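Local structure of N2152 (Neocallimastix frontalis, 5U22) at residues A[115-120]-A[164-169]; A[105-110]-A[143-148]; A[332-335]-A[340-343]. The protein hydrolyses glycosidic bonds as a family 39 glycoside hydrolase of a rumen anaerobic fungus, probably with polyspecific activity on rare arabinosyl substrates. One frame throughout, in Å; residues are numbered along the deposited sequence.

Contact 1 of 3, residues A[115-120]-A[164-169]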
loop_
_atom_site.group_PDB
_atom_site.type_symbol
_atom_site.label_atom_id
_atom_site.label_comp_id
_atom_site.label_asym_id
_atom_site.label_seq_id
_atom_site.Cartn_x
_atom_site.Cartn_y
_atom_site.Cartn_z
ATOM N N PRO A 115 17.151 -13.679 -20.347
ATOM C CA PRO A 115 17.978 -13.642 -21.565
ATOM C C PRO A 115 19.461 -13.889 -21.324
ATOM O O PRO A 115 20.249 -13.694 -22.259
ATOM C CB PRO A 115 17.754 -12.204 -22.044
ATOM C CG PRO A 115 17.723 -11.421 -20.749
ATOM C CD PRO A 115 17.072 -12.349 -19.712
ATOM N N GLY A 116 19.845 -14.291 -20.128
ATOM C CA GLY A 116 21.249 -14.366 -19.794
ATOM C C GLY A 116 21.704 -13.132 -19.039
ATOM O O GLY A 116 21.184 -12.027 -19.225
ATOM N N ILE A 117 22.703 -13.322 -18.173
ATOM C CA ILE A 117 23.171 -12.241 -17.305
ATOM C C ILE A 117 23.707 -11.074 -18.129
ATOM O O ILE A 117 23.614 -9.914 -17.714
ATOM C CB ILE A 117 24.227 -12.788 -16.315
ATOM C CG1 ILE A 117 24.500 -11.818 -15.161
ATOM C CG2 ILE A 117 25.543 -13.132 -17.028
ATOM C CD1 ILE A 117 23.432 -11.819 -14.093
ATOM N N GLN A 118 24.269 -11.351 -19.309
ATOM C CA GLN A 118 24.863 -10.276 -20.094
ATOM C C GLN A 118 23.804 -9.277 -20.541
ATOM O O GLN A 118 23.954 -8.068 -20.344
ATOM C CB GLN A 118 25.610 -10.862 -21.291
ATOM C CG GLN A 118 26.782 -11.750 -20.882
ATOM C CD GLN A 118 26.433 -13.233 -20.862
ATOM O OE1 GLN A 118 25.297 -13.614 -20.574
ATOM N NE2 GLN A 118 27.424 -14.079 -21.158
ATOM N N THR A 119 22.722 -9.767 -21.145
ATOM C CA THR A 119 21.654 -8.874 -21.603
ATOM C C THR A 119 20.948 -8.201 -20.434
ATOM O O THR A 119 20.612 -7.016 -20.500
ATOM C CB THR A 119 20.660 -9.655 -22.455
ATOM O OG1 THR A 119 21.303 -10.052 -23.667
ATOM C CG2 THR A 119 19.424 -8.808 -22.797
ATOM N N TRP A 120 20.708 -8.947 -19.357
ATOM C CA TRP A 120 20.140 -8.348 -18.151
ATOM C C TRP A 120 20.950 -7.136 -17.702
ATOM O O TRP A 120 20.399 -6.064 -17.426
ATOM C CB TRP A 120 20.079 -9.413 -17.060
ATOM C CG TRP A 120 19.586 -8.987 -15.701
ATOM C CD1 TRP A 120 20.283 -9.074 -14.530
ATOM C CD2 TRP A 120 18.287 -8.482 -15.357
ATOM N NE1 TRP A 120 19.511 -8.649 -13.483
ATOM C CE2 TRP A 120 18.280 -8.274 -13.959
ATOM C CE3 TRP A 120 17.134 -8.173 -16.090
ATOM C CZ2 TRP A 120 17.168 -7.770 -13.279
ATOM C CZ3 TRP A 120 16.017 -7.666 -15.407
ATOM C CH2 TRP A 120 16.046 -7.479 -14.015
ATOM N N TRP A 164 20.486 -12.132 -7.569
ATOM C CA TRP A 164 20.312 -11.035 -6.622
ATOM C C TRP A 164 21.648 -10.414 -6.258
ATOM O O TRP A 164 21.837 -9.197 -6.367
ATOM C CB TRP A 164 19.605 -11.518 -5.349
ATOM C CG TRP A 164 19.572 -10.431 -4.284
ATOM C CD1 TRP A 164 20.493 -10.203 -3.305
ATOM C CD2 TRP A 164 18.564 -9.416 -4.131
ATOM N NE1 TRP A 164 20.123 -9.108 -2.548
ATOM C CE2 TRP A 164 18.941 -8.613 -3.034
ATOM C CE3 TRP A 164 17.370 -9.121 -4.810
ATOM C CZ2 TRP A 164 18.170 -7.519 -2.599
ATOM C CZ3 TRP A 164 16.609 -8.032 -4.378
ATOM C CH2 TRP A 164 17.011 -7.253 -3.285
ATOM N N LYS A 165 22.575 -11.242 -5.774
ATOM C CA LYS A 165 23.892 -10.752 -5.382
ATOM C C LYS A 165 24.571 -10.010 -6.525
ATOM O O LYS A 165 25.110 -8.913 -6.340
ATOM C CB LYS A 165 24.749 -11.930 -4.923
ATOM C CG LYS A 165 26.228 -11.609 -4.738
ATOM C CD LYS A 165 26.459 -10.556 -3.670
ATOM C CE LYS A 165 27.952 -10.415 -3.351
ATOM N NZ LYS A 165 28.208 -9.241 -2.483
ATOM N N GLN A 166 24.555 -10.593 -7.722
ATOM C CA GLN A 166 25.281 -9.988 -8.832
ATOM C C GLN A 166 24.630 -8.688 -9.274
ATOM O O GLN A 166 25.324 -7.722 -9.614
ATOM C CB GLN A 166 25.378 -10.980 -9.995
ATOM C CG GLN A 166 26.320 -12.165 -9.710
ATOM C CD GLN A 166 26.180 -13.300 -10.722
ATOM O OE1 GLN A 166 25.978 -13.062 -11.915
ATOM N NE2 GLN A 166 26.282 -14.539 -10.244
ATOM N N THR A 167 23.302 -8.635 -9.270
ATOM C CA THR A 167 22.635 -7.409 -9.689
ATOM C C THR A 167 22.771 -6.332 -8.618
ATOM O O THR A 167 22.907 -5.141 -8.930
ATOM C CB THR A 167 21.163 -7.701 -9.999
ATOM O OG1 THR A 167 21.088 -8.780 -10.938
ATOM C CG2 THR A 167 20.491 -6.484 -10.585
ATOM N N TYR A 168 22.718 -6.738 -7.350
ATOM C CA TYR A 168 22.945 -5.822 -6.239
ATOM C C TYR A 168 24.308 -5.149 -6.358
ATOM O O TYR A 168 24.424 -3.924 -6.228
ATOM C CB TYR A 168 22.826 -6.606 -4.930
ATOM C CG TYR A 168 22.902 -5.820 -3.638
ATOM C CD1 TYR A 168 24.122 -5.362 -3.135
ATOM C CD2 TYR A 168 21.762 -5.599 -2.883
ATOM C CE1 TYR A 168 24.186 -4.661 -1.931
ATOM C CE2 TYR A 168 21.817 -4.910 -1.683
ATOM C CZ TYR A 168 23.023 -4.443 -1.216
ATOM O OH TYR A 168 23.049 -3.769 -0.020
ATOM N N ASP A 169 25.354 -5.935 -6.634
ATOM C CA ASP A 169 26.687 -5.353 -6.763
ATOM C C ASP A 169 26.742 -4.393 -7.935
ATOM O O ASP A 169 27.399 -3.346 -7.860
ATOM C CB ASP A 169 27.740 -6.453 -6.920
ATOM C CG ASP A 169 27.939 -7.255 -5.640
ATOM O OD1 ASP A 169 27.415 -6.832 -4.595
ATOM O OD2 ASP A 169 28.611 -8.310 -5.684
#
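Trp120 directs its indole N-H to the hydroxyl of Thr167. Trp120 NE1 donates to Thr167 OG1 over 3.0 Å, in the ring plane but bent to 157°, so the bond is made at the indole edge. The Thr167 methyl comes in beside the bond, CG2 standing 3.7 Å from Trp120 NE1. One turn earlier on the first helix, the terminal methyl of Ile117 meets the amide oxygen of Gln166, CD1 to OE1 3.6 Å, the two chains crossing at about a right angle in a more exposed part of the contact. Helix 117-134 and helix 160-174, from which these pairs come, are consecutive major helices on the outside of the TIM barrel, and the contact bridges the start of the first to the middle of the second. Thr167 OG1 lies beside its own backbone N (chi1 -53°), where it also bonds the carbonyl oxygen of Met163, one turn back; the hydroxyl thus has partners both in its own helix and in the neighbouring one. Trp120 packs edge-to-face with Trp145, and Phe121 and Ile124, further along helix 117-134, also touch Thr167. Gly116 sits at the N-cap of the first helix, and its carbonyl oxygen accepts the Trp120 amide.

Contact 2 of 3, residues A[105-110]-A[143-148]; sequences DILPGW and EIWNEP
Leu107 and Trp145 make the apolar part of this contact. One methyl of the leucine, CD1, reaches the far corner of the benzene ring, 3.6 Å from Trp145 CH2, and lies near the ring plane, so it abuts the rim of the indole and not a face. Trp145 leaves its backbone heading away from residues 105-110, but its ring reaches back to them.

The second kind of contact is polar group against aromatic edge, and Trp110 supplies the edge. With CG anti to the backbone N (chi1 -174°), its six-membered ring reaches Asn146 and Glu147 with its edge. The amide nitrogen of Asn146 stands 3.6 Å from Trp110 CZ3, and the carboxylate oxygen OE1 of Glu147 is 3.4 Å from Trp110 CZ2. Both lie near the ring plane, yet the flat groups are turned steeply against the indole, the amide by 57° and the carboxylate by 61°.

Hydrogen bonding is directed to other parts of the barrel and to the ligand. Asn146 ND2 bonds Tyr112 OH and its OD1 bonds Arg68, which fixes which way round the amide sits, while Glu147 OE2 takes His213 ND1. A bound BTB molecule, probably from the crystallisation liquor, bonds both Glu147 OE1 and Asn146 ND2.

Asn146, Glu147 and Pro148 form the Asn-Glu-Pro motif that follows a barrel strand in clan GH-A enzymes, consistent with Glu147 being the general acid/base. Because Trp110 borders the two residues that hold the BTB, it probably lines the edge of the sugar pocket. Its C-H edge may suit Glu147 OE1, while the Asn146 amide nitrogen is merely in van der Waals contact there; His213 holds the other carboxylate oxygen, and Tyr112 and Arg68 the Asn146 amide.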
loop_
_atom_site.group_PDB
_atom_site.type_symbol
_atom_site.label_atom_id
_atom_site.label_comp_id
_atom_site.label_asym_id
_atom_site.label_seq_id
_atom_site.Cartn_x
_atom_site.Cartn_y
_atom_site.Cartn_z
ATOM N N ASP A 105 10.474 -6.048 -15.130
ATOM C CA ASP A 105 9.595 -5.914 -16.287
ATOM C C ASP A 105 10.315 -5.385 -17.523
ATOM O O ASP A 105 9.677 -5.185 -18.563
ATOM C CB ASP A 105 8.389 -5.049 -15.927
ATOM C CG ASP A 105 7.319 -5.846 -15.206
ATOM O OD1 ASP A 105 7.659 -6.928 -14.681
ATOM O OD2 ASP A 105 6.137 -5.432 -15.200
ATOM N N ILE A 106 11.628 -5.168 -17.442
ATOM C CA ILE A 106 12.446 -5.100 -18.651
ATOM C C ILE A 106 12.188 -6.313 -19.532
ATOM O O ILE A 106 12.238 -6.222 -20.769
ATOM C CB ILE A 106 13.943 -4.996 -18.279
ATOM C CG1 ILE A 106 14.277 -3.606 -17.735
ATOM C CG2 ILE A 106 14.844 -5.349 -19.486
ATOM C CD1 ILE A 106 15.694 -3.496 -17.247
ATOM N N LEU A 107 11.903 -7.444 -18.928
ATOM C CA LEU A 107 11.833 -8.747 -19.587
ATOM C C LEU A 107 10.399 -9.135 -19.924
ATOM O O LEU A 107 9.482 -8.871 -19.137
ATOM C CB LEU A 107 12.434 -9.832 -18.694
ATOM C CG LEU A 107 13.887 -9.590 -18.289
ATOM C CD1 LEU A 107 14.341 -10.718 -17.363
ATOM C CD2 LEU A 107 14.786 -9.475 -19.523
ATOM N N PRO A 108 10.209 -9.797 -21.065
ATOM C CA PRO A 108 8.878 -10.262 -21.457
ATOM C C PRO A 108 8.578 -11.648 -20.902
ATOM O O PRO A 108 9.471 -12.400 -20.514
ATOM C CB PRO A 108 8.994 -10.318 -22.986
ATOM C CG PRO A 108 10.407 -10.851 -23.171
ATOM C CD PRO A 108 11.232 -10.197 -22.053
ATOM N N GLY A 109 7.290 -11.976 -20.884
ATOM C CA GLY A 109 6.836 -13.312 -20.518
ATOM C C GLY A 109 6.567 -13.455 -19.033
ATOM O O GLY A 109 7.122 -12.747 -18.195
ATOM N N TRP A 110 5.671 -14.383 -18.704
ATOM C CA TRP A 110 5.447 -14.777 -17.314
ATOM C C TRP A 110 5.376 -16.301 -17.221
ATOM O O TRP A 110 4.447 -16.913 -17.759
ATOM C CB TRP A 110 4.169 -14.155 -16.743
ATOM C CG TRP A 110 4.007 -14.428 -15.267
ATOM C CD1 TRP A 110 3.362 -15.486 -14.698
ATOM C CD2 TRP A 110 4.509 -13.633 -14.181
ATOM N NE1 TRP A 110 3.426 -15.401 -13.325
ATOM C CE2 TRP A 110 4.126 -14.275 -12.981
ATOM C CE3 TRP A 110 5.238 -12.442 -14.107
ATOM C CZ2 TRP A 110 4.447 -13.763 -11.714
ATOM C CZ3 TRP A 110 5.570 -11.938 -12.844
ATOM C CH2 TRP A 110 5.169 -12.601 -11.666
ATOM N N GLU A 143 14.128 -1.956 -7.738
ATOM C CA GLU A 143 13.649 -3.263 -7.310
ATOM C C GLU A 143 14.196 -4.314 -8.268
ATOM O O GLU A 143 13.921 -4.263 -9.470
ATOM C CB GLU A 143 12.121 -3.276 -7.274
ATOM C CG GLU A 143 11.513 -4.549 -6.717
ATOM C CD GLU A 143 9.995 -4.547 -6.792
ATOM O OE1 GLU A 143 9.420 -3.661 -7.473
ATOM O OE2 GLU A 143 9.379 -5.437 -6.170
ATOM N N ILE A 144 14.977 -5.258 -7.738
ATOM C CA ILE A 144 15.797 -6.121 -8.585
ATOM C C ILE A 144 14.944 -7.126 -9.355
ATOM O O ILE A 144 15.216 -7.409 -10.532
ATOM C CB ILE A 144 16.888 -6.808 -7.733
ATOM C CG1 ILE A 144 17.992 -5.803 -7.402
ATOM C CG2 ILE A 144 17.470 -8.050 -8.451
ATOM C CD1 ILE A 144 19.144 -6.369 -6.564
ATOM N N TRP A 145 13.903 -7.672 -8.729
ATOM C CA TRP A 145 13.134 -8.742 -9.353
ATOM C C TRP A 145 11.680 -8.639 -8.910
ATOM O O TRP A 145 11.272 -7.662 -8.275
ATOM C CB TRP A 145 13.745 -10.106 -9.010
ATOM C CG TRP A 145 13.350 -11.200 -9.972
ATOM C CD1 TRP A 145 12.561 -12.290 -9.707
ATOM C CD2 TRP A 145 13.721 -11.299 -11.349
ATOM N NE1 TRP A 145 12.423 -13.065 -10.839
ATOM C CE2 TRP A 145 13.138 -12.485 -11.857
ATOM C CE3 TRP A 145 14.502 -10.512 -12.203
ATOM C CZ2 TRP A 145 13.299 -12.887 -13.183
ATOM C CZ3 TRP A 145 14.674 -10.922 -13.525
ATOM C CH2 TRP A 145 14.073 -12.103 -14.000
ATOM N N ASN A 146 10.890 -9.658 -9.251
ATOM C CA ASN A 146 9.467 -9.685 -8.910
ATOM C C ASN A 146 9.064 -11.139 -8.764
ATOM O O ASN A 146 9.174 -11.904 -9.728
ATOM C CB ASN A 146 8.616 -9.003 -9.988
ATOM C CG ASN A 146 7.121 -9.004 -9.661
ATOM O OD1 ASN A 146 6.719 -8.818 -8.514
ATOM N ND2 ASN A 146 6.293 -9.199 -10.687
ATOM N N GLU A 147 8.612 -11.509 -7.569
ATOM C CA GLU A 147 8.104 -12.848 -7.285
ATOM C C GLU A 147 9.059 -13.951 -7.759
ATOM O O GLU A 147 8.674 -14.803 -8.571
ATOM C CB GLU A 147 6.716 -13.031 -7.878
ATOM C CG GLU A 147 5.756 -11.954 -7.356
ATOM C CD GLU A 147 4.288 -12.284 -7.535
ATOM O OE1 GLU A 147 3.940 -13.074 -8.448
ATOM O OE2 GLU A 147 3.473 -11.740 -6.746
ATOM N N PRO A 148 10.286 -13.974 -7.249
ATOM C CA PRO A 148 11.202 -15.054 -7.634
ATOM C C PRO A 148 10.675 -16.421 -7.254
ATOM O O PRO A 148 11.013 -17.413 -7.920
ATOM C CB PRO A 148 12.482 -14.703 -6.869
ATOM C CG PRO A 148 11.979 -13.935 -5.650
ATOM C CD PRO A 148 10.853 -13.110 -6.197
#

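Contact 3 of 3, residues A[332-335]-A[340-343]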
loop_
_atom_site.group_PDB
_atom_site.type_symbol
_atom_site.label_atom_id
_atom_site.label_comp_id
_atom_site.label_asym_id
_atom_site.label_seq_id
_atom_site.Cartn_x
_atom_site.Cartn_y
_atom_site.Cartn_z
ATOM N N ALA A 332 -8.106 2.401 10.406
ATOM C CA ALA A 332 -7.056 3.301 10.849
ATOM C C ALA A 332 -7.666 4.620 11.288
ATOM O O ALA A 332 -8.715 5.037 10.788
ATOM C CB ALA A 332 -6.024 3.554 9.739
ATOM N N ALA A 333 -6.982 5.289 12.209
ATOM C CA ALA A 333 -7.518 6.508 12.790
ATOM C C ALA A 333 -6.425 7.552 12.885
ATOM O O ALA A 333 -5.263 7.220 13.137
ATOM C CB ALA A 333 -8.106 6.253 14.177
ATOM N N SER A 334 -6.806 8.817 12.691
ATOM C CA SER A 334 -5.865 9.923 12.803
ATOM C C SER A 334 -6.434 10.995 13.726
ATOM O O SER A 334 -7.653 11.162 13.846
ATOM C CB SER A 334 -5.540 10.519 11.425
ATOM O OG SER A 334 -6.695 11.107 10.856
ATOM N N VAL A 335 -5.536 11.704 14.404
ATOM C CA VAL A 335 -5.900 12.838 15.248
ATOM C C VAL A 335 -5.031 14.012 14.842
ATOM O O VAL A 335 -3.809 13.867 14.734
ATOM C CB VAL A 335 -5.714 12.543 16.747
ATOM C CG1 VAL A 335 -6.046 13.795 17.564
ATOM C CG2 VAL A 335 -6.559 11.367 17.185
ATOM N N GLN A 340 -8.048 20.248 14.285
ATOM C CA GLN A 340 -9.032 19.959 15.328
ATOM C C GLN A 340 -10.091 18.962 14.850
ATOM O O GLN A 340 -11.293 19.227 14.878
ATOM C CB GLN A 340 -9.653 21.252 15.863
ATOM C CG GLN A 340 -8.589 22.122 16.555
ATOM C CD GLN A 340 -9.164 23.261 17.374
ATOM O OE1 GLN A 340 -8.836 23.420 18.557
ATOM N NE2 GLN A 340 -10.008 24.066 16.749
ATOM N N TYR A 341 -9.619 17.777 14.452
ATOM C CA TYR A 341 -10.536 16.695 14.123
ATOM C C TYR A 341 -9.897 15.353 14.441
ATOM O O TYR A 341 -8.680 15.240 14.610
ATOM C CB TYR A 341 -10.981 16.739 12.652
ATOM C CG TYR A 341 -9.944 16.271 11.641
ATOM C CD1 TYR A 341 -9.030 17.158 11.101
ATOM C CD2 TYR A 341 -9.912 14.946 11.206
ATOM C CE1 TYR A 341 -8.095 16.742 10.170
ATOM C CE2 TYR A 341 -8.966 14.513 10.277
ATOM C CZ TYR A 341 -8.063 15.419 9.762
ATOM O OH TYR A 341 -7.123 14.995 8.835
ATOM N N VAL A 342 -10.761 14.346 14.551
ATOM C CA VAL A 342 -10.396 12.935 14.581
ATOM C C VAL A 342 -11.091 12.252 13.407
ATOM O O VAL A 342 -12.267 12.520 13.131
ATOM C CB VAL A 342 -10.821 12.268 15.903
ATOM C CG1 VAL A 342 -10.451 10.781 15.910
ATOM C CG2 VAL A 342 -10.238 13.017 17.089
ATOM N N SER A 343 -10.381 11.356 12.730
ATOM C CA SER A 343 -10.953 10.612 11.615
ATOM C C SER A 343 -10.681 9.128 11.806
ATOM O O SER A 343 -9.549 8.736 12.088
ATOM C CB SER A 343 -10.373 11.076 10.279
ATOM O OG SER A 343 -10.942 10.337 9.203
#
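Val335 and Val342 lie side by side and point the same way, from one face of the sheet, with Val335 CG2 and Val342 CG2 4.0 Å apart. In both, CG1 is anti to the backbone N (chi1 177° and 179°), Val335 turning CG2 to the partner strand and Val342 offering both methyls, CG1 passing 3.5 Å from Ser334 O. They form a non-hydrogen-bonded pair, covered by Pro362. Ser334 and Ser343 stand on the other face as the neighbouring hydrogen-bonded pair. Here the side chains meet unequally: the Ser334 hydroxyl faces a carbon, OG to Ser343 CB 3.7 Å. Tyr341 shares this face and runs its ring back alongside the serines, obliquely past the Ser334 hydroxyl and with Ser343 CB at its edge; its OH bonds Thr313, and Tyr419 stacks on the ring. Two backbone bonds bind the serines, Ser334 N to Ser343 O at 2.8 Å and Ser343 N to Ser334 O at 3.0 Å. The second oxygen also receives a CA-H...O contact from Val342. The strand segments are antiparallel, at 171°. Gln340, with positive phi, and Tyr341 face a single residue across the hairpin: a G1 beta bulge, here closing a beta hairpin in the beta-sandwich domain.

Contacts 1 and 2 are neighbours in the TIM barrel, their centres 12 Å apart, and their segments alternate along the chain. They touch directly: Trp120 CZ2 packs 3.4 Å from Ile144 O, and Pro115 CD lies 3.7 Å from Leu107 CD2. Contact 2 belongs to the pocket, with the Glu147 side chain about 3 Å from the bound BTB. Contact 1 is the layer behind it, the Trp120 side chain being about 13 Å from the same ligand. Contact 3 belongs to the other domain, across the chain's centre: its own centre is 39 Å from that of contact 2 and 46 Å from that of contact 1, and it touches neither.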